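Local coordinates for protein-S-isoprenylcysteine O-methyltransferase (Tribolium castaneum, PDB 5V7P), which catalyses the carboxyl methylation of C-terminal isoprenylated cysteines in the endoplasmic reticulum membrane, using S-adenosyl-L-methionine as methyl donor, at residues F62-R67 with D121-N126; K7-S12 with S105-I110; F143-F148 with I227-I232. One frame throughout, in Å; residues are numbered along the deposited sequence.

Interaction 1: residues F62-R67 with D121-N126; sequences FAIAIR and DSFVIN. With MPG ([(Z)-octadec-9-enyl] (2R)-2,3-bis(oxidanyl)propanoate), chain B.
The ring of F123, in the loop between helices 90-113 and 129-148, carries R67 of transmembrane helix 59-84 on one face and the stacked ring of F107 on the other. R67 CB sits 4.1 Å from the ring centroid, displaced toward the rim, in a CH-pi contact, while R67 CD passes 3.9 Å from F123 CD2. I64, on the same helix, comes in obliquely near the ring tip, its carbonyl O 3.9 Å from F123 CZ. The guanidinium of R67, 28° from the ring plane, turns back on its own helix, NH1 at its edge donating to A63 O over 2.8 Å (N-H...O angle 153°). With CG beside the backbone N (chi1 -73°), the extended R67 chain runs alongside the ring, CD as well as CB lying against it. A leucine in place of F123 would probably leave R67 CB without its pi surface and F107 without its stacking partner. On the side of the loop away from the ring, V124 CG2 (3.7 Å from C15) and N126 OD1 (3.6 Å from C16) meet the tail of a bound MPG. Across this contact the arginine thus acts as a hydrocarbon, one N-H of NH1 being spent one helical turn back.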
loop_
_atom_site.group_PDB
_atom_site.type_symbol
_atom_site.label_atom_id
_atom_site.label_comp_id
_atom_site.label_asym_id
_atom_site.label_seq_id
_atom_site.Cartn_x
_atom_site.Cartn_y
_atom_site.Cartn_z
ATOM N N PHE A 62 -15.689 -13.267 6.530
ATOM C CA PHE A 62 -15.778 -13.593 5.110
ATOM C C PHE A 62 -14.992 -12.598 4.270
ATOM O O PHE A 62 -14.285 -12.987 3.331
ATOM C CB PHE A 62 -17.240 -13.627 4.663
ATOM C CG PHE A 62 -17.410 -13.788 3.180
ATOM C CD1 PHE A 62 -17.337 -15.041 2.594
ATOM C CD2 PHE A 62 -17.634 -12.688 2.373
ATOM C CE1 PHE A 62 -17.490 -15.192 1.232
ATOM C CE2 PHE A 62 -17.787 -12.834 1.009
ATOM C CZ PHE A 62 -17.715 -14.087 0.439
ATOM N N ALA A 63 -15.100 -11.308 4.592
ATOM C CA ALA A 63 -14.339 -10.297 3.867
ATOM C C ALA A 63 -12.852 -10.632 3.863
ATOM O O ALA A 63 -12.159 -10.422 2.861
ATOM C CB ALA A 63 -14.583 -8.920 4.485
ATOM N N ILE A 64 -12.346 -11.160 4.978
ATOM C CA ILE A 64 -10.950 -11.579 5.039
ATOM C C ILE A 64 -10.753 -12.894 4.298
ATOM O O ILE A 64 -9.792 -13.054 3.537
ATOM C CB ILE A 64 -10.496 -11.684 6.508
ATOM C CG1 ILE A 64 -10.450 -10.291 7.146
ATOM C CG2 ILE A 64 -9.127 -12.369 6.616
ATOM C CD1 ILE A 64 -10.201 -10.299 8.644
ATOM N N ALA A 65 -11.658 -13.852 4.504
ATOM C CA ALA A 65 -11.468 -15.184 3.946
ATOM C C ALA A 65 -11.510 -15.166 2.423
ATOM O O ALA A 65 -10.697 -15.831 1.770
ATOM C CB ALA A 65 -12.528 -16.136 4.499
ATOM N N ILE A 66 -12.444 -14.415 1.837
ATOM C CA ILE A 66 -12.601 -14.457 0.386
ATOM C C ILE A 66 -11.411 -13.804 -0.303
ATOM O O ILE A 66 -11.001 -14.233 -1.389
ATOM C CB ILE A 66 -13.930 -13.800 -0.037
ATOM C CG1 ILE A 66 -14.235 -14.093 -1.508
ATOM C CG2 ILE A 66 -13.903 -12.292 0.202
ATOM C CD1 ILE A 66 -14.546 -15.548 -1.806
ATOM N N ARG A 67 -10.836 -12.764 0.301
ATOM C CA ARG A 67 -9.648 -12.148 -0.279
ATOM C C ARG A 67 -8.454 -13.090 -0.204
ATOM O O ARG A 67 -7.698 -13.222 -1.174
ATOM C CB ARG A 67 -9.348 -10.827 0.428
ATOM C CG ARG A 67 -10.314 -9.718 0.057
ATOM C CD ARG A 67 -10.207 -8.524 0.986
ATOM N NE ARG A 67 -11.008 -7.402 0.507
ATOM C CZ ARG A 67 -12.332 -7.325 0.605
ATOM N NH1 ARG A 67 -13.023 -8.310 1.166
ATOM N NH2 ARG A 67 -12.970 -6.262 0.136
ATOM N N ASP A 121 -7.798 -3.853 4.717
ATOM C CA ASP A 121 -6.771 -2.923 4.267
ATOM C C ASP A 121 -5.372 -3.500 4.429
ATOM O O ASP A 121 -4.446 -3.054 3.742
ATOM C CB ASP A 121 -6.883 -1.610 5.041
ATOM C CG ASP A 121 -8.279 -1.023 4.996
ATOM O OD1 ASP A 121 -8.875 -0.993 3.899
ATOM O OD2 ASP A 121 -8.784 -0.603 6.058
ATOM N N SER A 122 -5.199 -4.481 5.317
ATOM C CA SER A 122 -3.891 -5.088 5.524
ATOM C C SER A 122 -3.424 -5.885 4.312
ATOM O O SER A 122 -2.222 -6.142 4.183
ATOM C CB SER A 122 -3.923 -5.980 6.764
ATOM O OG SER A 122 -4.254 -5.225 7.917
ATOM N N PHE A 123 -4.341 -6.290 3.427
ATOM C CA PHE A 123 -3.942 -6.851 2.141
ATOM C C PHE A 123 -3.335 -5.803 1.219
ATOM O O PHE A 123 -2.858 -6.157 0.134
ATOM C CB PHE A 123 -5.139 -7.508 1.453
ATOM C CG PHE A 123 -5.607 -8.769 2.121
ATOM C CD1 PHE A 123 -4.881 -9.941 1.998
ATOM C CD2 PHE A 123 -6.777 -8.788 2.861
ATOM C CE1 PHE A 123 -5.308 -11.103 2.605
ATOM C CE2 PHE A 123 -7.209 -9.951 3.471
ATOM C CZ PHE A 123 -6.473 -11.109 3.342
ATOM N N VAL A 124 -3.370 -4.530 1.616
ATOM C CA VAL A 124 -2.672 -3.433 0.949
ATOM C C VAL A 124 -2.982 -3.396 -0.544
ATOM O O VAL A 124 -2.118 -3.071 -1.365
ATOM C CB VAL A 124 -1.151 -3.515 1.218
ATOM C CG1 VAL A 124 -0.430 -4.590 0.381
ATOM C CG2 VAL A 124 -0.503 -2.158 1.033
ATOM N N ILE A 125 -4.231 -3.679 -0.905
ATOM C CA ILE A 125 -4.658 -3.659 -2.301
ATOM C C ILE A 125 -5.260 -2.295 -2.624
ATOM O O ILE A 125 -6.158 -1.814 -1.924
ATOM C CB ILE A 125 -5.664 -4.789 -2.588
ATOM C CG1 ILE A 125 -5.101 -6.135 -2.114
ATOM C CG2 ILE A 125 -5.981 -4.839 -4.082
ATOM C CD1 ILE A 125 -6.045 -7.316 -2.290
ATOM N N ASN A 126 -4.753 -1.668 -3.682
ATOM C CA ASN A 126 -5.307 -0.444 -4.249
ATOM C C ASN A 126 -5.880 -0.818 -5.608
ATOM O O ASN A 126 -5.129 -1.303 -6.460
ATOM C CB ASN A 126 -4.227 0.631 -4.384
ATOM C CG ASN A 126 -4.557 1.904 -3.636
ATOM O OD1 ASN A 126 -5.587 2.007 -2.975
ATOM N ND2 ASN A 126 -3.666 2.885 -3.728
HETATM C C2 MPG B . 2.347 0.664 -9.939
HETATM C C3 MPG B . 3.799 0.802 -9.497
HETATM C C4 MPG B . 3.898 1.355 -8.078
HETATM C C5 MPG B . 5.322 1.213 -7.592
HETATM C C6 MPG B . 5.456 1.906 -6.246
HETATM C C7 MPG B . 4.623 1.242 -5.153
HETATM C C8 MPG B . 4.091 2.354 -4.266
HETATM C C9 MPG B . 3.612 1.750 -2.949
HETATM C C10 MPG B . 2.352 1.722 -2.580
HETATM C C11 MPG B . 1.212 2.294 -3.423
HETATM C C12 MPG B . -0.060 1.507 -3.146
HETATM C C13 MPG B . -0.565 1.786 -1.735
HETATM C C14 MPG B . -1.474 0.639 -1.323
HETATM C C15 MPG B . -2.203 0.987 -0.026
HETATM C C16 MPG B . -3.706 0.771 -0.189
HETATM O O1 MPG B . 1.776 -1.621 -9.639
HETATM C C1 MPG B . 1.584 -0.356 -9.093
HETATM C CXD MPG B . 2.436 -3.996 -9.178
HETATM O O2 MPG B . 3.702 -4.582 -9.278
HETATM C C21 MPG B . 1.668 -4.237 -10.486
HETATM O O3 MPG B . 2.529 -4.753 -11.461
HETATM O O4 MPG B . 3.373 -2.110 -8.124
HETATM C CX3 MPG B . 2.586 -2.502 -8.921
#

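Interaction 2: residues K7-S12 with S105-I110; sequences KISLQS and SEFLAI. With MPG ([(Z)-octadec-9-enyl] (2R)-2,3-bis(oxidanyl)propanoate), chain T.
S9 points its CB toward F107. That CB lies 3.4 Å from F107 CE1 and somewhat farther from CD1. One bond on, S9 OG comes even nearer, 3.2 Å from F107 CE1, meeting the ring obliquely. The hydroxyl is held between its own backbone N and carbonyl carbon (chi1 68°), which keeps it at the ring while it hydrogen-bonds to the carbonyl of G6. The polar atom is therefore satisfied within its own helix, and what it offers F107 is van der Waals contact. Roughly at right angles to this, S9 OG also lies 4.4 Å from L108 CD1.

Two transmembrane helices meet here, 4-29 and 90-113, running roughly antiparallel at 148° with their segment axes 10.2 Å apart. A serine here lets the F107 ring come close to helix 4-29. F107 CG is anti to the backbone N (chi1 180°), and the ring thrown out this way also touches I64 of helix 59-84. One residue on in each helix the contact is apolar, L10 CD2 resting 4.4 Å from L108 CD2.

The far side of helix 4-29 looks to lipid. K7 stretches its chain out beyond CG, and NZ donates to O3 of a bound MPG over 3.0 Å. I8 CD1 touches C1 of the same molecule at 3.5 Å, and Q11 OE1 lies against its C2. A turn farther along, S12 OG donates to I8 O over 2.9 Å, and that carbonyl also takes the backbone N-H of S12 from the opposite face of its plane.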
loop_
_atom_site.group_PDB
_atom_site.type_symbol
_atom_site.label_atom_id
_atom_site.label_comp_id
_atom_site.label_asym_id
_atom_site.label_seq_id
_atom_site.Cartn_x
_atom_site.Cartn_y
_atom_site.Cartn_z
ATOM N N LYS A 7 -5.637 -16.616 11.453
ATOM C CA LYS A 7 -5.910 -18.013 11.136
ATOM C C LYS A 7 -6.954 -18.143 10.036
ATOM O O LYS A 7 -6.880 -19.067 9.218
ATOM C CB LYS A 7 -6.361 -18.763 12.389
ATOM C CG LYS A 7 -5.289 -18.888 13.460
ATOM C CD LYS A 7 -5.629 -19.984 14.458
ATOM C CE LYS A 7 -4.628 -20.033 15.605
ATOM N NZ LYS A 7 -4.914 -21.136 16.564
ATOM N N ILE A 8 -7.931 -17.234 9.996
ATOM C CA ILE A 8 -8.930 -17.257 8.930
ATOM C C ILE A 8 -8.253 -17.099 7.575
ATOM O O ILE A 8 -8.529 -17.847 6.630
ATOM C CB ILE A 8 -9.989 -16.163 9.163
ATOM C CG1 ILE A 8 -10.709 -16.370 10.504
ATOM C CG2 ILE A 8 -10.993 -16.115 8.012
ATOM C CD1 ILE A 8 -11.237 -17.767 10.729
ATOM N N SER A 9 -7.346 -16.127 7.462
ATOM C CA SER A 9 -6.674 -15.898 6.188
ATOM C C SER A 9 -5.794 -17.082 5.808
ATOM O O SER A 9 -5.702 -17.441 4.628
ATOM C CB SER A 9 -5.849 -14.615 6.257
ATOM O OG SER A 9 -4.755 -14.757 7.147
ATOM N N LEU A 10 -5.144 -17.706 6.791
ATOM C CA LEU A 10 -4.243 -18.816 6.489
ATOM C C LEU A 10 -5.020 -20.054 6.060
ATOM O O LEU A 10 -4.625 -20.742 5.111
ATOM C CB LEU A 10 -3.357 -19.108 7.705
ATOM C CG LEU A 10 -2.080 -19.941 7.535
ATOM C CD1 LEU A 10 -2.384 -21.429 7.415
ATOM C CD2 LEU A 10 -1.246 -19.468 6.346
ATOM N N GLN A 11 -6.131 -20.350 6.736
ATOM C CA GLN A 11 -6.952 -21.487 6.337
ATOM C C GLN A 11 -7.516 -21.294 4.935
ATOM O O GLN A 11 -7.492 -22.217 4.113
ATOM C CB GLN A 11 -8.085 -21.690 7.342
ATOM C CG GLN A 11 -7.623 -22.120 8.723
ATOM C CD GLN A 11 -8.743 -22.091 9.745
ATOM O OE1 GLN A 11 -9.546 -21.156 9.779
ATOM N NE2 GLN A 11 -8.808 -23.120 10.581
ATOM N N SER A 12 -8.025 -20.096 4.641
ATOM C CA SER A 12 -8.639 -19.847 3.341
ATOM C C SER A 12 -7.596 -19.804 2.231
ATOM O O SER A 12 -7.840 -20.301 1.125
ATOM C CB SER A 12 -9.430 -18.539 3.383
ATOM O OG SER A 12 -10.331 -18.530 4.473
ATOM N N SER A 105 1.052 -12.276 2.139
ATOM C CA SER A 105 2.069 -12.226 3.182
ATOM C C SER A 105 2.068 -10.881 3.894
ATOM O O SER A 105 2.431 -10.801 5.073
ATOM C CB SER A 105 3.446 -12.512 2.582
ATOM O OG SER A 105 3.766 -11.568 1.575
ATOM N N GLU A 106 1.661 -9.818 3.197
ATOM C CA GLU A 106 1.518 -8.516 3.840
ATOM C C GLU A 106 0.440 -8.558 4.918
ATOM O O GLU A 106 0.617 -8.001 6.008
ATOM C CB GLU A 106 1.186 -7.455 2.792
ATOM C CG GLU A 106 1.332 -6.031 3.282
ATOM C CD GLU A 106 2.774 -5.572 3.336
ATOM O OE1 GLU A 106 3.038 -4.522 3.960
ATOM O OE2 GLU A 106 3.646 -6.250 2.751
ATOM N N PHE A 107 -0.687 -9.212 4.627
ATOM C CA PHE A 107 -1.730 -9.386 5.632
ATOM C C PHE A 107 -1.240 -10.251 6.784
ATOM O O PHE A 107 -1.467 -9.928 7.956
ATOM C CB PHE A 107 -2.971 -10.009 4.991
ATOM C CG PHE A 107 -4.107 -10.235 5.951
ATOM C CD1 PHE A 107 -4.153 -11.376 6.738
ATOM C CD2 PHE A 107 -5.134 -9.314 6.058
ATOM C CE1 PHE A 107 -5.197 -11.585 7.621
ATOM C CE2 PHE A 107 -6.180 -9.521 6.936
ATOM C CZ PHE A 107 -6.210 -10.658 7.718
ATOM N N LEU A 108 -0.569 -11.360 6.471
ATOM C CA LEU A 108 -0.122 -12.271 7.518
ATOM C C LEU A 108 0.893 -11.600 8.432
ATOM O O LEU A 108 0.862 -11.792 9.653
ATOM C CB LEU A 108 0.466 -13.533 6.888
ATOM C CG LEU A 108 0.713 -14.737 7.799
ATOM C CD1 LEU A 108 -0.563 -15.181 8.495
ATOM C CD2 LEU A 108 1.296 -15.887 6.988
ATOM N N ALA A 109 1.795 -10.799 7.862
ATOM C CA ALA A 109 2.776 -10.089 8.677
ATOM C C ALA A 109 2.089 -9.190 9.699
ATOM O O ALA A 109 2.448 -9.188 10.882
ATOM C CB ALA A 109 3.712 -9.278 7.780
ATOM N N ILE A 110 1.091 -8.419 9.261
ATOM C CA ILE A 110 0.373 -7.545 10.184
ATOM C C ILE A 110 -0.392 -8.367 11.212
ATOM O O ILE A 110 -0.455 -8.008 12.394
ATOM C CB ILE A 110 -0.562 -6.599 9.406
ATOM C CG1 ILE A 110 0.242 -5.672 8.487
ATOM C CG2 ILE A 110 -1.438 -5.785 10.354
ATOM C CD1 ILE A 110 1.315 -4.841 9.181
HETATM C C2 MPG T . -11.286 -21.600 12.718
HETATM C C3 MPG T . -12.805 -21.438 12.652
HETATM C C4 MPG T . -13.467 -22.617 11.942
HETATM C C5 MPG T . -13.003 -22.677 10.488
HETATM C C6 MPG T . -14.188 -22.849 9.541
HETATM C C7 MPG T . -13.758 -23.699 8.345
HETATM C C8 MPG T . -14.423 -23.218 7.053
HETATM C C9 MPG T . -13.426 -23.190 5.897
HETATM C C10 MPG T . -12.313 -22.492 5.994
HETATM C C11 MPG T . -11.312 -22.452 4.843
HETATM C C12 MPG T . -10.762 -23.849 4.563
HETATM C C13 MPG T . -10.905 -24.155 3.073
HETATM O O1 MPG T . -9.634 -20.501 14.056
HETATM C C1 MPG T . -10.671 -20.271 13.146
HETATM C CXD MPG T . -9.629 -20.070 16.547
HETATM O O2 MPG T . -10.120 -19.049 17.371
HETATM C C21 MPG T . -8.224 -20.454 17.001
HETATM O O3 MPG T . -7.832 -21.638 16.361
HETATM O O4 MPG T . -9.509 -18.416 14.871
HETATM C CX3 MPG T . -9.582 -19.577 15.104
#

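Interaction 3: residues F143-F148 with I227-I232; sequences FIETYF and INPLCI. With D10 (decane), chain O; UND (undecane), chain K.
A Schellman motif at I227 ends one helix, and the turn that follows, I227 to L230, leads into helix 231-258 on what is probably the lumenal side; E145 reaches across to this turn. With CG beside the backbone N (chi1 -75°) and the chain extended beyond it, the carboxylate meets the ring of P229 end-on. P229 CD lies 3.4 Å from E145 OE1 and equally near OE2, ahead of both oxygens. E145 OE1 is 3.4 Å from N228 OD1, carboxylate and amide planes 65° apart. Two acceptors at that distance are reconciled by K153, whose NZ forms a salt bridge with E145 OE1 and hydrogen bonds with N228 OD1 and I227 O. OE2 lies near the like-charged E141 OE2, which could raise the proton affinity of the pair, whereas K153 would favour a charged E145. One undecane touches both segments: I144 CG2 lies 3.7 Å from its C11 and L230 CD1 3.9 Å from its C6. The contact ties the end of helix 129-148 to the connection between helices 210-225 and 231-258. Helix 150-153 supplies K153, Q223 of helix 210-225 accepts from N228 ND2, and E141, one turn back in helix 129-148, receives the N-H of L230.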
loop_
_atom_site.group_PDB
_atom_site.type_symbol
_atom_site.label_atom_id
_atom_site.label_comp_id
_atom_site.label_asym_id
_atom_site.label_seq_id
_atom_site.Cartn_x
_atom_site.Cartn_y
_atom_site.Cartn_z
ATOM N N PHE A 143 0.985 -8.092 -23.021
ATOM C CA PHE A 143 0.284 -8.893 -24.017
ATOM C C PHE A 143 0.323 -8.263 -25.405
ATOM O O PHE A 143 0.331 -8.989 -26.404
ATOM C CB PHE A 143 -1.159 -9.130 -23.574
ATOM C CG PHE A 143 -1.277 -10.112 -22.447
ATOM C CD1 PHE A 143 -1.100 -11.466 -22.675
ATOM C CD2 PHE A 143 -1.537 -9.683 -21.157
ATOM C CE1 PHE A 143 -1.193 -12.374 -21.642
ATOM C CE2 PHE A 143 -1.633 -10.586 -20.119
ATOM C CZ PHE A 143 -1.458 -11.935 -20.361
ATOM N N ILE A 144 0.351 -6.933 -25.496
ATOM C CA ILE A 144 0.590 -6.295 -26.787
ATOM C C ILE A 144 2.011 -6.580 -27.253
ATOM O O ILE A 144 2.244 -6.926 -28.418
ATOM C CB ILE A 144 0.309 -4.781 -26.705
ATOM C CG1 ILE A 144 -1.195 -4.539 -26.545
ATOM C CG2 ILE A 144 0.839 -4.057 -27.949
ATOM C CD1 ILE A 144 -1.594 -3.072 -26.414
ATOM N N GLU A 145 2.984 -6.448 -26.348
ATOM C CA GLU A 145 4.373 -6.709 -26.709
ATOM C C GLU A 145 4.609 -8.189 -26.976
ATOM O O GLU A 145 5.412 -8.546 -27.846
ATOM C CB GLU A 145 5.308 -6.214 -25.608
ATOM C CG GLU A 145 5.472 -4.704 -25.570
ATOM C CD GLU A 145 6.309 -4.242 -24.396
ATOM O OE1 GLU A 145 6.586 -5.067 -23.501
ATOM O OE2 GLU A 145 6.689 -3.053 -24.366
ATOM N N THR A 146 3.933 -9.067 -26.230
ATOM C CA THR A 146 4.107 -10.496 -26.452
ATOM C C THR A 146 3.459 -10.947 -27.754
ATOM O O THR A 146 3.871 -11.964 -28.321
ATOM C CB THR A 146 3.548 -11.292 -25.266
ATOM O OG1 THR A 146 4.352 -12.459 -25.058
ATOM C CG2 THR A 146 2.094 -11.719 -25.491
ATOM N N TYR A 147 2.463 -10.207 -28.243
ATOM C CA TYR A 147 1.850 -10.528 -29.525
ATOM C C TYR A 147 2.755 -10.117 -30.683
ATOM O O TYR A 147 2.975 -10.899 -31.614
ATOM C CB TYR A 147 0.486 -9.845 -29.633
ATOM C CG TYR A 147 -0.223 -10.075 -30.949
ATOM C CD1 TYR A 147 -0.836 -11.289 -31.228
ATOM C CD2 TYR A 147 -0.290 -9.072 -31.907
ATOM C CE1 TYR A 147 -1.489 -11.500 -32.427
ATOM C CE2 TYR A 147 -0.940 -9.274 -33.110
ATOM C CZ TYR A 147 -1.538 -10.489 -33.364
ATOM O OH TYR A 147 -2.186 -10.693 -34.562
ATOM N N PHE A 148 3.296 -8.898 -30.634
ATOM C CA PHE A 148 4.127 -8.403 -31.726
ATOM C C PHE A 148 5.570 -8.881 -31.605
ATOM O O PHE A 148 6.217 -9.161 -32.620
ATOM C CB PHE A 148 4.082 -6.874 -31.768
ATOM C CG PHE A 148 2.772 -6.315 -32.248
ATOM C CD1 PHE A 148 2.464 -6.300 -33.598
ATOM C CD2 PHE A 148 1.854 -5.794 -31.352
ATOM C CE1 PHE A 148 1.262 -5.784 -34.043
ATOM C CE2 PHE A 148 0.651 -5.276 -31.792
ATOM C CZ PHE A 148 0.355 -5.270 -33.139
ATOM N N ILE A 227 9.457 -8.134 -18.230
ATOM C CA ILE A 227 10.269 -7.581 -19.308
ATOM C C ILE A 227 9.442 -6.532 -20.045
ATOM O O ILE A 227 9.251 -6.613 -21.263
ATOM C CB ILE A 227 10.773 -8.683 -20.261
ATOM C CG1 ILE A 227 11.383 -9.836 -19.451
ATOM C CG2 ILE A 227 11.798 -8.108 -21.242
ATOM C CD1 ILE A 227 12.015 -10.944 -20.281
ATOM N N ASN A 228 8.932 -5.548 -19.298
ATOM C CA ASN A 228 8.172 -4.441 -19.862
ATOM C C ASN A 228 9.079 -3.220 -19.954
ATOM O O ASN A 228 9.301 -2.542 -18.940
ATOM C CB ASN A 228 6.943 -4.135 -18.998
ATOM C CG ASN A 228 5.785 -5.079 -19.266
ATOM O OD1 ASN A 228 5.700 -5.693 -20.327
ATOM N ND2 ASN A 228 4.880 -5.189 -18.302
ATOM N N PRO A 229 9.621 -2.884 -21.131
ATOM C CA PRO A 229 10.556 -1.749 -21.206
ATOM C C PRO A 229 9.917 -0.399 -20.923
ATOM O O PRO A 229 10.642 0.549 -20.594
ATOM C CB PRO A 229 11.090 -1.824 -22.643
ATOM C CG PRO A 229 10.053 -2.576 -23.399
ATOM C CD PRO A 229 9.461 -3.554 -22.434
ATOM N N LEU A 230 8.598 -0.269 -21.040
ATOM C CA LEU A 230 7.949 1.003 -20.739
ATOM C C LEU A 230 7.606 1.140 -19.260
ATOM O O LEU A 230 7.753 2.227 -18.689
ATOM C CB LEU A 230 6.678 1.162 -21.579
ATOM C CG LEU A 230 6.848 1.123 -23.101
ATOM C CD1 LEU A 230 5.494 1.266 -23.781
ATOM C CD2 LEU A 230 7.805 2.209 -23.581
ATOM N N CYS A 231 7.160 0.058 -18.622
ATOM C CA CYS A 231 6.708 0.145 -17.238
ATOM C C CYS A 231 7.864 0.195 -16.249
ATOM O O CYS A 231 7.705 0.751 -15.156
ATOM C CB CYS A 231 5.798 -1.037 -16.906
ATOM S SG CYS A 231 4.067 -0.794 -17.384
ATOM N N ILE A 232 9.017 -0.370 -16.597
ATOM C CA ILE A 232 10.148 -0.428 -15.674
ATOM C C ILE A 232 10.527 0.991 -15.266
ATOM O O ILE A 232 10.537 1.294 -14.064
ATOM C CB ILE A 232 11.338 -1.192 -16.283
ATOM C CG1 ILE A 232 11.076 -2.698 -16.221
ATOM C CG2 ILE A 232 12.645 -0.852 -15.554
ATOM C CD1 ILE A 232 12.078 -3.540 -17.008
HETATM C C1 D10 O . 4.504 -1.675 -30.831
HETATM C C2 D10 O . 4.056 -2.735 -31.837
HETATM C C3 D10 O . 4.398 -2.275 -33.252
HETATM C C4 D10 O . 3.754 -3.222 -34.263
HETATM C C5 D10 O . 3.872 -2.635 -35.670
HETATM C C6 D10 O . 2.815 -3.257 -36.584
HETATM C C7 D10 O . 2.525 -2.329 -37.763
HETATM C C8 D10 O . 1.105 -2.580 -38.268
HETATM C C9 D10 O . 0.738 -1.518 -39.303
HETATM C C10 D10 O . -0.688 -1.760 -39.792
HETATM C C1 UND K . 1.592 3.967 -16.700
HETATM C C2 UND K . 2.126 4.386 -18.067
HETATM C C3 UND K . 3.033 3.288 -18.622
HETATM C C4 UND K . 3.003 3.277 -20.152
HETATM C C5 UND K . 2.706 1.867 -20.665
HETATM C C6 UND K . 2.093 1.928 -22.063
HETATM C C7 UND K . 1.259 0.669 -22.295
HETATM C C8 UND K . 0.595 0.734 -23.668
HETATM C C9 UND K . 1.638 0.475 -24.757
HETATM C C10 UND K . 1.321 -0.821 -25.503
HETATM C C11 UND K . 2.604 -1.393 -26.103
#

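In the fold
Interactions 1 and 2 form one buried cluster, their centres 9 Å apart: F107 of interaction 2 packs against residues of interaction 1 and so joins the two. Between them they join helices 4-29, 59-84 and 90-113 and the loop after the last. A65 CB also meets S12 OG, 3.2 Å away, bringing helices 59-84 and 4-29 together directly. Interaction 3 stands about 33 Å from interaction 2, centre to centre, across the middle of the chain, with P229 and L230 on the surface. There a shared lysine settles clustered oxygens, whereas across the inner pair the touching is aromatic and aliphatic, with the hydroxyl of S9 and an N-H of R67 bonded within their own helices.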